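Local coordinates for protein ribonuclease J (Methanolobus psychrophilus R15, PDB 5HAB) that probably degrades RNA as a metal-dependent exoribonuclease built from a metallo-beta-lactamase domain and a beta-CASP domain, at residues T42-N47 and V182-P187; V97-C102 and L159-D164; D49-D54 and K163-E168; V222-T227 and L465-D470. The protein carries 1 engineered substitution. All blocks are in the same frame, centred on the assembly; numbering follows the deposited sequence.

All four contacts pack the two mixed beta-sheets of the metallo-beta-lactamase sandwich against each other. Contacts 1, 2 and 3 form a continuous group: the centre of contact 3 lies about 4 Å from the centre of contact 2 and about 5 Å from the centre of contact 1. Strands 41-46, 49-53 and 96-102 supply one side of it, while strands 158-160, 166-172 and 179-186 and their connections supply the other. Contact 4 carries the packing further across the sheets; it touches contact 1, their centres about 9 Å apart, whereas the centres of contacts 4 and 2 are about 17 Å apart. The nearest atoms of the contacts are about 11 to 14 Å from the bound RNA, so none of them touches the nucleic acid.

Contact 1: residues T42-N47 and V182-P187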
loop_
_atom_site.group_PDB
_atom_site.type_symbol
_atom_site.label_atom_id
_atom_site.label_comp_id
_atom_site.label_asym_id
_atom_site.label_seq_id
_atom_site.Cartn_x
_atom_site.Cartn_y
_atom_site.Cartn_z
ATOM N N THR B 42 7.848 24.544 20.644
ATOM C CA THR B 42 8.634 23.968 21.731
ATOM C C THR B 42 8.998 25.084 22.710
ATOM O O THR B 42 9.072 26.240 22.323
ATOM C CB THR B 42 9.908 23.264 21.194
ATOM O OG1 THR B 42 9.526 22.206 20.306
ATOM C CG2 THR B 42 10.764 22.692 22.326
ATOM N N ALA B 43 9.174 24.754 23.983
ATOM C CA ALA B 43 9.623 25.753 24.944
ATOM C C ALA B 43 10.820 25.226 25.720
ATOM O O ALA B 43 10.769 24.141 26.286
ATOM C CB ALA B 43 8.487 26.145 25.895
ATOM N N ILE B 44 11.907 25.989 25.712
ATOM C CA ILE B 44 13.117 25.627 26.437
ATOM C C ILE B 44 13.223 26.497 27.683
ATOM O O ILE B 44 13.409 27.704 27.588
ATOM C CB ILE B 44 14.375 25.790 25.562
ATOM C CG1 ILE B 44 14.233 25.035 24.236
ATOM C CG2 ILE B 44 15.620 25.341 26.325
ATOM C CD1 ILE B 44 14.005 23.550 24.398
ATOM N N ARG B 45 13.131 25.879 28.851
ATOM C CA ARG B 45 13.223 26.598 30.111
ATOM C C ARG B 45 14.629 26.454 30.675
ATOM O O ARG B 45 15.132 25.350 30.820
ATOM C CB ARG B 45 12.189 26.067 31.114
ATOM C CG ARG B 45 12.230 26.735 32.483
ATOM C CD ARG B 45 11.117 26.225 33.396
ATOM N NE ARG B 45 11.189 24.778 33.591
ATOM C CZ ARG B 45 12.086 24.163 34.356
ATOM N NH1 ARG B 45 12.998 24.866 35.014
ATOM N NH2 ARG B 45 12.074 22.841 34.465
ATOM N N VAL B 46 15.284 27.573 30.946
ATOM C CA VAL B 46 16.530 27.560 31.696
ATOM C C VAL B 46 16.268 28.228 33.044
ATOM O O VAL B 46 16.089 29.451 33.127
ATOM C CB VAL B 46 17.662 28.242 30.932
ATOM C CG1 VAL B 46 19.000 27.930 31.591
ATOM C CG2 VAL B 46 17.660 27.794 29.477
ATOM N N ASN B 47 16.202 27.402 34.083
ATOM C CA ASN B 47 15.841 27.836 35.429
ATOM C C ASN B 47 14.447 28.468 35.438
ATOM O O ASN B 47 13.450 27.757 35.565
ATOM C CB ASN B 47 16.907 28.790 35.969
ATOM C CG ASN B 47 18.258 28.110 36.112
ATOM O OD1 ASN B 47 18.334 26.929 36.453
ATOM N ND2 ASN B 47 19.325 28.838 35.821
ATOM N N VAL B 182 19.168 26.131 16.269
ATOM C CA VAL B 182 19.383 27.103 17.337
ATOM C C VAL B 182 19.998 26.418 18.550
ATOM O O VAL B 182 19.522 25.378 18.999
ATOM C CB VAL B 182 18.073 27.857 17.701
ATOM C CG1 VAL B 182 16.921 26.900 17.889
ATOM C CG2 VAL B 182 18.267 28.694 18.957
ATOM N N ALA B 183 21.093 26.994 19.043
ATOM C CA ALA B 183 21.753 26.518 20.253
ATOM C C ALA B 183 21.541 27.507 21.397
ATOM O O ALA B 183 21.912 28.676 21.304
ATOM C CB ALA B 183 23.241 26.300 20.010
ATOM N N ILE B 184 20.921 27.027 22.465
ATOM C CA ILE B 184 20.716 27.810 23.670
ATOM C C ILE B 184 21.828 27.483 24.659
ATOM O O ILE B 184 21.855 26.406 25.249
ATOM C CB ILE B 184 19.324 27.551 24.265
ATOM C CG1 ILE B 184 18.249 27.960 23.259
ATOM C CG2 ILE B 184 19.151 28.298 25.579
ATOM C CD1 ILE B 184 16.856 27.642 23.699
ATOM N N HIS B 185 22.755 28.417 24.827
ATOM C CA HIS B 185 23.863 28.228 25.750
ATOM C C HIS B 185 23.457 28.631 27.161
ATOM O O HIS B 185 22.951 29.745 27.395
ATOM C CB HIS B 185 25.091 29.019 25.299
ATOM C CG HIS B 185 25.595 28.631 23.945
ATOM N ND1 HIS B 185 26.475 27.588 23.750
ATOM C CD2 HIS B 185 25.347 29.147 22.719
ATOM C CE1 HIS B 185 26.747 27.479 22.463
ATOM N NE2 HIS B 185 26.076 28.413 21.814
ATOM N N THR B 186 23.689 27.694 28.079
ATOM C CA THR B 186 23.394 27.828 29.499
ATOM C C THR B 186 24.687 27.598 30.273
ATOM O O THR B 186 25.640 27.041 29.720
ATOM C CB THR B 186 22.335 26.802 29.970
ATOM O OG1 THR B 186 22.972 25.536 30.194
ATOM C CG2 THR B 186 21.221 26.646 28.945
ATOM N N PRO B 187 24.727 28.004 31.557
ATOM C CA PRO B 187 25.929 27.752 32.362
ATOM C C PRO B 187 26.321 26.275 32.471
ATOM O O PRO B 187 27.476 25.989 32.786
ATOM C CB PRO B 187 25.554 28.312 33.744
ATOM C CG PRO B 187 24.071 28.519 33.712
ATOM C CD PRO B 187 23.742 28.815 32.294
#
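Ile44 and Val46 meet Ile184 and Thr186 across the interior of the metallo-beta-lactamase sandwich, where strands 41-46 and 179-186 belong to facing sheets. The strand segments run nearly parallel, at 12°, with their axes 9.4 Å apart, and are joined by side chains without any hydrogen bond between them. The apolar contact has two parts. Ile184 is extended beyond CB (chi2 175°), which carries its CD1 methyl onto the branch point of Ile44, 3.6 Å from CB of that residue and almost equally near both of its gamma carbons. Closer to the strand ends, Thr186 offers a methyl: its CG2 lies 3.7 Å from Val46 CG1 and almost as near Val46 CG2, so one methyl meets both arms of the valine. The polar contacts point elsewhere. With chi1 at 81°, Thr186 keeps OG1 for the turn into the next strand, where it bonds to Gly189 O and Ser188 N. Arg45, on the opposite face of its strand, makes salt bridges with Glu25 and Glu464. Its NH1 also holds the carbonyl of Asn47 at 3.0 Å from Asn47 O, which lies close to the guanidinium plane.

Contact 2: residues V97-C102 and L159-D164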
loop_
_atom_site.group_PDB
_atom_site.type_symbol
_atom_site.label_atom_id
_atom_site.label_comp_id
_atom_site.label_asym_id
_atom_site.label_seq_id
_atom_site.Cartn_x
_atom_site.Cartn_y
_atom_site.Cartn_z
ATOM N N VAL B 97 8.665 33.833 29.748
ATOM C CA VAL B 97 9.133 33.811 28.371
ATOM C C VAL B 97 9.938 35.064 28.064
ATOM O O VAL B 97 9.437 36.185 28.176
ATOM C CB VAL B 97 7.954 33.653 27.395
ATOM C CG1 VAL B 97 8.446 33.711 25.961
ATOM C CG2 VAL B 97 7.223 32.342 27.667
ATOM N N ARG B 98 11.190 34.863 27.669
ATOM C CA ARG B 98 12.099 35.969 27.414
ATOM C C ARG B 98 12.331 36.220 25.929
ATOM O O ARG B 98 12.744 37.314 25.544
ATOM C CB ARG B 98 13.441 35.710 28.106
ATOM C CG ARG B 98 13.356 35.596 29.624
ATOM C CD ARG B 98 12.887 36.903 30.258
ATOM N NE ARG B 98 12.680 36.784 31.700
ATOM C CZ ARG B 98 12.051 37.692 32.445
ATOM N NH1 ARG B 98 11.562 38.792 31.884
ATOM N NH2 ARG B 98 11.906 37.501 33.751
ATOM N N ALA B 99 12.067 35.214 25.097
ATOM C CA ALA B 99 12.257 35.359 23.654
ATOM C C ALA B 99 11.489 34.303 22.873
ATOM O O ALA B 99 11.184 33.231 23.388
ATOM C CB ALA B 99 13.740 35.296 23.300
ATOM N N ILE B 100 11.180 34.624 21.622
ATOM C CA ILE B 100 10.535 33.693 20.709
ATOM C C ILE B 100 11.415 33.500 19.477
ATOM O O ILE B 100 11.591 34.425 18.689
ATOM C CB ILE B 100 9.143 34.191 20.316
ATOM C CG1 ILE B 100 8.256 34.306 21.558
ATOM C CG2 ILE B 100 8.521 33.277 19.276
ATOM C CD1 ILE B 100 6.859 34.812 21.265
ATOM N N VAL B 101 11.986 32.312 19.314
ATOM C CA VAL B 101 12.822 32.047 18.145
ATOM C C VAL B 101 12.007 31.383 17.041
ATOM O O VAL B 101 11.219 30.473 17.297
ATOM C CB VAL B 101 14.044 31.185 18.505
ATOM C CG1 VAL B 101 14.852 30.858 17.252
ATOM C CG2 VAL B 101 14.925 31.903 19.511
ATOM N N CYS B 102 12.177 31.875 15.817
ATOM C CA CYS B 102 11.612 31.227 14.641
ATOM C C CYS B 102 12.745 30.768 13.737
ATOM O O CYS B 102 13.468 31.591 13.173
ATOM C CB CYS B 102 10.678 32.167 13.894
ATOM S SG CYS B 102 9.151 32.510 14.774
ATOM N N LEU B 159 23.518 36.011 20.335
ATOM C CA LEU B 159 22.790 37.093 20.995
ATOM C C LEU B 159 22.598 36.810 22.481
ATOM O O LEU B 159 22.139 35.735 22.848
ATOM C CB LEU B 159 21.429 37.291 20.327
ATOM C CG LEU B 159 20.498 38.354 20.913
ATOM C CD1 LEU B 159 21.081 39.747 20.743
ATOM C CD2 LEU B 159 19.125 38.254 20.269
ATOM N N GLU B 160 22.949 37.764 23.340
ATOM C CA GLU B 160 22.731 37.577 24.773
ATOM C C GLU B 160 21.301 37.936 25.164
ATOM O O GLU B 160 20.784 38.980 24.773
ATOM C CB GLU B 160 23.714 38.407 25.600
ATOM C CG GLU B 160 25.168 38.009 25.443
ATOM C CD GLU B 160 26.069 38.729 26.429
ATOM O OE1 GLU B 160 25.590 39.055 27.538
ATOM O OE2 GLU B 160 27.252 38.966 26.102
ATOM N N ILE B 161 20.667 37.065 25.941
ATOM C CA ILE B 161 19.294 37.290 26.380
ATOM C C ILE B 161 19.299 37.515 27.890
ATOM O O ILE B 161 18.484 38.265 28.429
ATOM C CB ILE B 161 18.366 36.109 25.974
ATOM C CG1 ILE B 161 17.979 36.207 24.498
ATOM C CG2 ILE B 161 17.090 36.092 26.798
ATOM C CD1 ILE B 161 19.058 35.777 23.544
ATOM N N THR B 162 20.256 36.888 28.559
ATOM C CA THR B 162 20.290 36.844 30.009
ATOM C C THR B 162 21.751 36.639 30.412
ATOM O O THR B 162 22.567 36.243 29.582
ATOM C CB THR B 162 19.358 35.702 30.536
ATOM O OG1 THR B 162 17.988 36.098 30.392
ATOM C CG2 THR B 162 19.610 35.347 31.994
ATOM N N LYS B 163 22.092 36.950 31.661
ATOM C CA LYS B 163 23.422 36.684 32.199
ATOM C C LYS B 163 23.792 35.206 32.031
ATOM O O LYS B 163 24.970 34.847 32.008
ATOM C CB LYS B 163 23.481 37.067 33.682
ATOM C CG LYS B 163 23.075 38.505 33.988
ATOM C CD LYS B 163 23.170 38.797 35.483
ATOM C CE LYS B 163 23.179 40.294 35.776
ATOM N NZ LYS B 163 21.841 40.919 35.577
ATOM N N ASP B 164 22.771 34.361 31.906
ATOM C CA ASP B 164 22.936 32.914 31.907
ATOM C C ASP B 164 22.520 32.253 30.590
ATOM O O ASP B 164 22.724 31.056 30.400
ATOM C CB ASP B 164 22.128 32.302 33.053
ATOM C CG ASP B 164 22.793 32.490 34.401
ATOM O OD1 ASP B 164 24.012 32.765 34.432
ATOM O OD2 ASP B 164 22.097 32.358 35.430
#
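Ile161 lays its CG2 methyl against the base of Arg98, 3.9 Å from Arg98 CB, at one margin of the metallo-beta-lactamase sandwich. Strand 96-102 belongs to one sheet, and the other sheet has 158-160 as its outermost strand. Here Ile161 and Thr162 both face Ile165 in a classic beta bulge. Of the two bulge residues, Ile161 carries the contact. Its chi1 of -79° sets CG2 anti to the backbone N and CG1 beside it, so the two branches divide between neighbouring residues of strand 96-102: CG2 goes to Arg98 and CG1 to Ala99. Ile161 also packs on Ile167 of the adjacent strand, which joins this margin to the interior. Arg98 contributes only the aliphatic start of its chain. Its remainder bends at chi2 (-64°), and NE forms a salt bridge with Asp49 on the neighbouring strand of its own sheet. No hydrogen bond links the two segments. Within the bulge, Thr162 OG1 makes a weak bond to Ile161 O at 3.0 Å. The contact thins out toward the buried Ala99, whose CB stands 4.5 Å from Ile161 CG1.

Contact 3: residues D49-D54 and K163-E168; sequences DIIIID and KDITIE
Ile51 and Ile167 reach toward each other tip to tip between the facing sheets of the metallo-beta-lactamase sandwich, at the buried end of this contact. Chi1 of Ile51 (-50°) sets CG2 toward the partner, and the bend at chi2 (-71°) brings CD1 in beside it: Ile167 CD1 lies 3.8 Å from Ile51 CG2 and 3.9 Å from Ile51 CD1. Ile167 is extended (chi2 175°) and meets them with its terminal methyl. Beside it, Ile165, buried too, presents CG2 more distantly to Ile51, at 4.3 Å from Ile51 CD1. The surroundings are equally apolar: Ile51 also touches Ile184, Ala99 and Val101, while Ile167 packs on Val182 and Val101.

Toward Asp49 the contact opens to solvent. Ile165 still packs closely there, its CD1 lying 3.5 Å from Asp49 CB, but it meets the methylene and not the carboxylate. Across from the acid, the exposed Asp164 brings no partner for it: Asp49 OD2 and Asp164 OD2 remain 6.6 Å apart. Lys163, next along, is exposed and poorly ordered.

With no hydrogen bond or salt bridge between them, the two segments meet through aliphatic carbon only, isoleucine methyls and the Asp49 methylene. At their separation the two acids are probably mildly unfavourable to each other, and Arg98, the partner of Asp49 within its own sheet, should offset part of this where the interior meets solvent.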
loop_
_atom_site.group_PDB
_atom_site.type_symbol
_atom_site.label_atom_id
_atom_site.label_comp_id
_atom_site.label_asym_id
_atom_site.label_seq_id
_atom_site.Cartn_x
_atom_site.Cartn_y
_atom_site.Cartn_z
ATOM N N ASP B 49 13.784 31.285 33.143
ATOM C CA ASP B 49 13.633 32.023 31.892
ATOM C C ASP B 49 13.274 31.064 30.761
ATOM O O ASP B 49 13.793 29.959 30.707
ATOM C CB ASP B 49 14.912 32.789 31.568
ATOM C CG ASP B 49 15.139 33.961 32.504
ATOM O OD1 ASP B 49 14.156 34.664 32.825
ATOM O OD2 ASP B 49 16.295 34.163 32.933
ATOM N N ILE B 50 12.365 31.468 29.877
ATOM C CA ILE B 50 11.880 30.572 28.829
ATOM C C ILE B 50 12.147 31.122 27.430
ATOM O O ILE B 50 11.853 32.279 27.143
ATOM C CB ILE B 50 10.377 30.287 29.010
ATOM C CG1 ILE B 50 10.112 29.683 30.390
ATOM C CG2 ILE B 50 9.868 29.359 27.911
ATOM C CD1 ILE B 50 8.646 29.456 30.679
ATOM N N ILE B 51 12.708 30.282 26.565
ATOM C CA ILE B 51 12.837 30.574 25.141
ATOM C C ILE B 51 11.831 29.724 24.367
ATOM O O ILE B 51 11.943 28.510 24.351
ATOM C CB ILE B 51 14.268 30.307 24.647
ATOM C CG1 ILE B 51 15.282 31.000 25.556
ATOM C CG2 ILE B 51 14.434 30.742 23.192
ATOM C CD1 ILE B 51 15.284 32.503 25.427
ATOM N N ILE B 52 10.844 30.351 23.740
ATOM C CA ILE B 52 9.933 29.632 22.859
ATOM C C ILE B 52 10.610 29.455 21.504
ATOM O O ILE B 52 11.263 30.369 21.004
ATOM C CB ILE B 52 8.573 30.358 22.725
ATOM C CG1 ILE B 52 7.821 30.352 24.058
ATOM C CG2 ILE B 52 7.707 29.705 21.663
ATOM C CD1 ILE B 52 6.502 31.119 24.023
ATOM N N ILE B 53 10.474 28.265 20.926
ATOM C CA ILE B 53 11.002 27.989 19.595
ATOM C C ILE B 53 9.864 27.564 18.669
ATOM O O ILE B 53 9.217 26.520 18.877
ATOM C CB ILE B 53 12.109 26.928 19.628
ATOM C CG1 ILE B 53 13.156 27.272 20.690
ATOM C CG2 ILE B 53 12.771 26.826 18.268
ATOM C CD1 ILE B 53 14.376 26.357 20.659
ATOM N N ASP B 54 9.611 28.431 17.689
ATOM C CA ASP B 54 8.652 28.233 16.603
ATOM C C ASP B 54 7.206 28.211 17.088
ATOM O O ASP B 54 6.915 27.808 18.209
ATOM C CB ASP B 54 8.983 26.950 15.829
ATOM C CG ASP B 54 10.299 27.056 15.066
ATOM O OD1 ASP B 54 10.569 28.131 14.483
ATOM O OD2 ASP B 54 11.069 26.073 15.051
ATOM N N LYS B 163 22.092 36.950 31.661
ATOM C CA LYS B 163 23.422 36.684 32.199
ATOM C C LYS B 163 23.792 35.206 32.031
ATOM O O LYS B 163 24.970 34.847 32.008
ATOM C CB LYS B 163 23.481 37.067 33.682
ATOM C CG LYS B 163 23.075 38.505 33.988
ATOM C CD LYS B 163 23.170 38.797 35.483
ATOM C CE LYS B 163 23.179 40.294 35.776
ATOM N NZ LYS B 163 21.841 40.919 35.577
ATOM N N ASP B 164 22.771 34.361 31.906
ATOM C CA ASP B 164 22.936 32.914 31.907
ATOM C C ASP B 164 22.520 32.253 30.590
ATOM O O ASP B 164 22.724 31.056 30.400
ATOM C CB ASP B 164 22.128 32.302 33.053
ATOM C CG ASP B 164 22.793 32.490 34.401
ATOM O OD1 ASP B 164 24.012 32.765 34.432
ATOM O OD2 ASP B 164 22.097 32.358 35.430
ATOM N N ILE B 165 21.931 33.026 29.685
ATOM C CA ILE B 165 21.351 32.465 28.473
ATOM C C ILE B 165 21.827 33.216 27.239
ATOM O O ILE B 165 21.638 34.431 27.143
ATOM C CB ILE B 165 19.810 32.489 28.536
ATOM C CG1 ILE B 165 19.299 31.629 29.691
ATOM C CG2 ILE B 165 19.208 32.056 27.208
ATOM C CD1 ILE B 165 17.807 31.685 29.852
ATOM N N THR B 166 22.440 32.506 26.293
ATOM C CA THR B 166 22.718 33.121 24.987
ATOM C C THR B 166 22.147 32.262 23.864
ATOM O O THR B 166 22.053 31.049 23.994
ATOM C CB THR B 166 24.227 33.336 24.731
ATOM O OG1 THR B 166 24.878 32.068 24.589
ATOM C CG2 THR B 166 24.871 34.119 25.865
ATOM N N ILE B 167 21.778 32.894 22.756
ATOM C CA ILE B 167 21.222 32.173 21.623
ATOM C C ILE B 167 22.133 32.270 20.404
ATOM O O ILE B 167 22.432 33.362 19.924
ATOM C CB ILE B 167 19.817 32.704 21.293
ATOM C CG1 ILE B 167 18.829 32.314 22.394
ATOM C CG2 ILE B 167 19.353 32.203 19.936
ATOM C CD1 ILE B 167 17.449 32.908 22.204
ATOM N N GLU B 168 22.538 31.110 19.895
ATOM C CA GLU B 168 23.387 31.008 18.712
ATOM C C GLU B 168 22.614 30.414 17.533
ATOM O O GLU B 168 21.913 29.417 17.689
ATOM C CB GLU B 168 24.621 30.153 19.023
ATOM C CG GLU B 168 25.531 29.873 17.834
ATOM C CD GLU B 168 26.710 28.991 18.207
ATOM O OE1 GLU B 168 26.816 28.612 19.393
ATOM O OE2 GLU B 168 27.545 28.693 17.325
#

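Contact 4: residues V222-T227 and L465-D470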
loop_
_atom_site.group_PDB
_atom_site.type_symbol
_atom_site.label_atom_id
_atom_site.label_comp_id
_atom_site.label_asym_id
_atom_site.label_seq_id
_atom_site.Cartn_x
_atom_site.Cartn_y
_atom_site.Cartn_z
ATOM N N VAL B 222 26.688 19.214 24.799
ATOM C CA VAL B 222 25.277 19.388 24.481
ATOM C C VAL B 222 24.445 18.595 25.474
ATOM O O VAL B 222 24.555 17.372 25.557
ATOM C CB VAL B 222 24.964 18.973 23.031
ATOM C CG1 VAL B 222 23.478 19.110 22.747
ATOM C CG2 VAL B 222 25.759 19.826 22.059
ATOM N N ILE B 223 23.628 19.308 26.240
ATOM C CA ILE B 223 22.745 18.713 27.236
ATOM C C ILE B 223 21.623 17.920 26.575
ATOM O O ILE B 223 21.311 16.797 26.977
ATOM C CB ILE B 223 22.149 19.800 28.157
ATOM C CG1 ILE B 223 23.259 20.583 28.860
ATOM C CG2 ILE B 223 21.190 19.182 29.163
ATOM C CD1 ILE B 223 22.759 21.778 29.644
ATOM N N ALA B 224 21.013 18.517 25.558
ATOM C CA ALA B 224 19.837 17.933 24.934
ATOM C C ALA B 224 19.731 18.354 23.477
ATOM O O ALA B 224 20.050 19.486 23.112
ATOM C CB ALA B 224 18.574 18.329 25.694
ATOM N N LEU B 225 19.308 17.412 22.646
ATOM C CA LEU B 225 19.014 17.686 21.252
ATOM C C LEU B 225 17.528 17.470 21.015
ATOM O O LEU B 225 16.987 16.406 21.332
ATOM C CB LEU B 225 19.847 16.788 20.329
ATOM C CG LEU B 225 19.453 16.762 18.848
ATOM C CD1 LEU B 225 19.601 18.137 18.220
ATOM C CD2 LEU B 225 20.274 15.735 18.076
ATOM N N ILE B 226 16.865 18.503 20.507
ATOM C CA ILE B 226 15.506 18.375 20.014
ATOM C C ILE B 226 15.627 18.353 18.507
ATOM O O ILE B 226 16.119 19.309 17.911
ATOM C CB ILE B 226 14.593 19.519 20.487
ATOM C CG1 ILE B 226 14.445 19.504 22.011
ATOM C CG2 ILE B 226 13.235 19.460 19.780
ATOM C CD1 ILE B 226 15.407 20.427 22.732
ATOM N N THR B 227 15.206 17.260 17.884
ATOM C CA THR B 227 15.375 17.135 16.444
ATOM C C THR B 227 14.149 16.455 15.846
ATOM O O THR B 227 13.443 15.711 16.525
ATOM C CB THR B 227 16.676 16.370 16.089
ATOM O OG1 THR B 227 16.927 16.463 14.683
ATOM C CG2 THR B 227 16.596 14.906 16.494
ATOM N N LEU B 465 9.884 17.681 30.063
ATOM C CA LEU B 465 11.012 16.884 30.511
ATOM C C LEU B 465 11.881 17.775 31.385
ATOM O O LEU B 465 12.306 18.847 30.953
ATOM C CB LEU B 465 11.812 16.351 29.325
ATOM C CG LEU B 465 13.122 15.641 29.653
ATOM C CD1 LEU B 465 12.856 14.269 30.255
ATOM C CD2 LEU B 465 13.998 15.538 28.410
ATOM N N TYR B 466 12.127 17.351 32.618
ATOM C CA TYR B 466 12.984 18.118 33.513
ATOM C C TYR B 466 14.369 17.494 33.520
ATOM O O TYR B 466 14.498 16.300 33.745
ATOM C CB TYR B 466 12.419 18.136 34.932
ATOM C CG TYR B 466 11.052 18.770 35.078
ATOM C CD1 TYR B 466 9.911 18.083 34.678
ATOM C CD2 TYR B 466 10.893 20.036 35.632
ATOM C CE1 TYR B 466 8.652 18.634 34.816
ATOM C CE2 TYR B 466 9.627 20.600 35.776
ATOM C CZ TYR B 466 8.511 19.890 35.363
ATOM O OH TYR B 466 7.248 20.423 35.491
ATOM N N ILE B 467 15.397 18.295 33.275
ATOM C CA ILE B 467 16.778 17.836 33.339
ATOM C C ILE B 467 17.562 18.670 34.345
ATOM O O ILE B 467 17.634 19.884 34.211
ATOM C CB ILE B 467 17.454 17.894 31.966
ATOM C CG1 ILE B 467 16.687 17.046 30.953
ATOM C CG2 ILE B 467 18.904 17.426 32.072
ATOM C CD1 ILE B 467 17.231 17.169 29.553
ATOM N N GLU B 468 18.150 18.031 35.349
ATOM C CA GLU B 468 19.001 18.752 36.285
ATOM C C GLU B 468 20.460 18.525 35.923
ATOM O O GLU B 468 20.996 17.451 36.188
ATOM C CB GLU B 468 18.760 18.291 37.723
ATOM C CG GLU B 468 17.578 17.354 37.925
ATOM C CD GLU B 468 16.289 18.100 38.194
ATOM O OE1 GLU B 468 16.362 19.269 38.629
ATOM O OE2 GLU B 468 15.204 17.502 38.027
ATOM N N GLU B 469 21.109 19.509 35.306
ATOM C CA GLU B 469 22.525 19.342 34.986
ATOM C C GLU B 469 23.470 19.813 36.087
ATOM O O GLU B 469 23.356 20.939 36.587
ATOM C CB GLU B 469 22.862 20.088 33.694
ATOM C CG GLU B 469 22.403 19.384 32.436
ATOM C CD GLU B 469 23.281 18.204 32.063
ATOM O OE1 GLU B 469 24.501 18.396 31.875
ATOM O OE2 GLU B 469 22.745 17.082 31.954
ATOM N N ASP B 470 24.398 18.929 36.449
ATOM C CA ASP B 470 25.470 19.221 37.395
ATOM C C ASP B 470 26.694 19.782 36.678
ATOM O O ASP B 470 27.150 19.193 35.695
ATOM C CB ASP B 470 25.844 17.972 38.192
ATOM C CG ASP B 470 24.949 17.763 39.392
ATOM O OD1 ASP B 470 24.272 18.732 39.795
ATOM O OD2 ASP B 470 24.919 16.636 39.930
ATOM O OXT ASP B 470 27.271 20.799 37.064
#
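The carboxylate of Glu469 lies over Ile223, whose CG1 and CG2 both approach it. CG2 of Ile223 comes within 3.7 Å of Glu469 CD, while the two oxygens spread over different branches: OE1 is 3.9 Å from Ile223 CG1 and OE2 is 3.8 Å from Ile223 CG2. OE2 also comes close to OE1 of another acid, Glu426. The bend of the Glu469 chain at chi2 (-76°) folds the acid back over the isoleucine and presses its methylene there too, with Glu469 CG 3.5 Å from Ile223 CG2.

These residues join the C-terminal strand 464-469, outermost in one sheet of the metallo-beta-lactamase sandwich, to strand 222-228 of the other. The chain turns a corner at Ile223, and as a result the consecutive residues Ile223 and Ala224 both direct their side chains at the C-terminal strand. Ile467 receives both: its CG2 meets Ile223 CG2 at 4.1 Å, and its CD1 reaches Ala224 CB at 4.2 Å. Ile467 is extended beyond CB (chi2 175°), which is what brings its terminal methyl to the alanine.

No hydrogen bond crosses between these segments, and the contact is van der Waals, with the glutamate carboxylate part of the surface; outside them, Glu469 O has a weak hydrogen bond with Ser188 OG. A buried carboxylate lying on hydrocarbon and close to a second acid would be costly to keep fully charged, and the Glu469-Glu426 pair may therefore hold a proton more readily than either acid would in water.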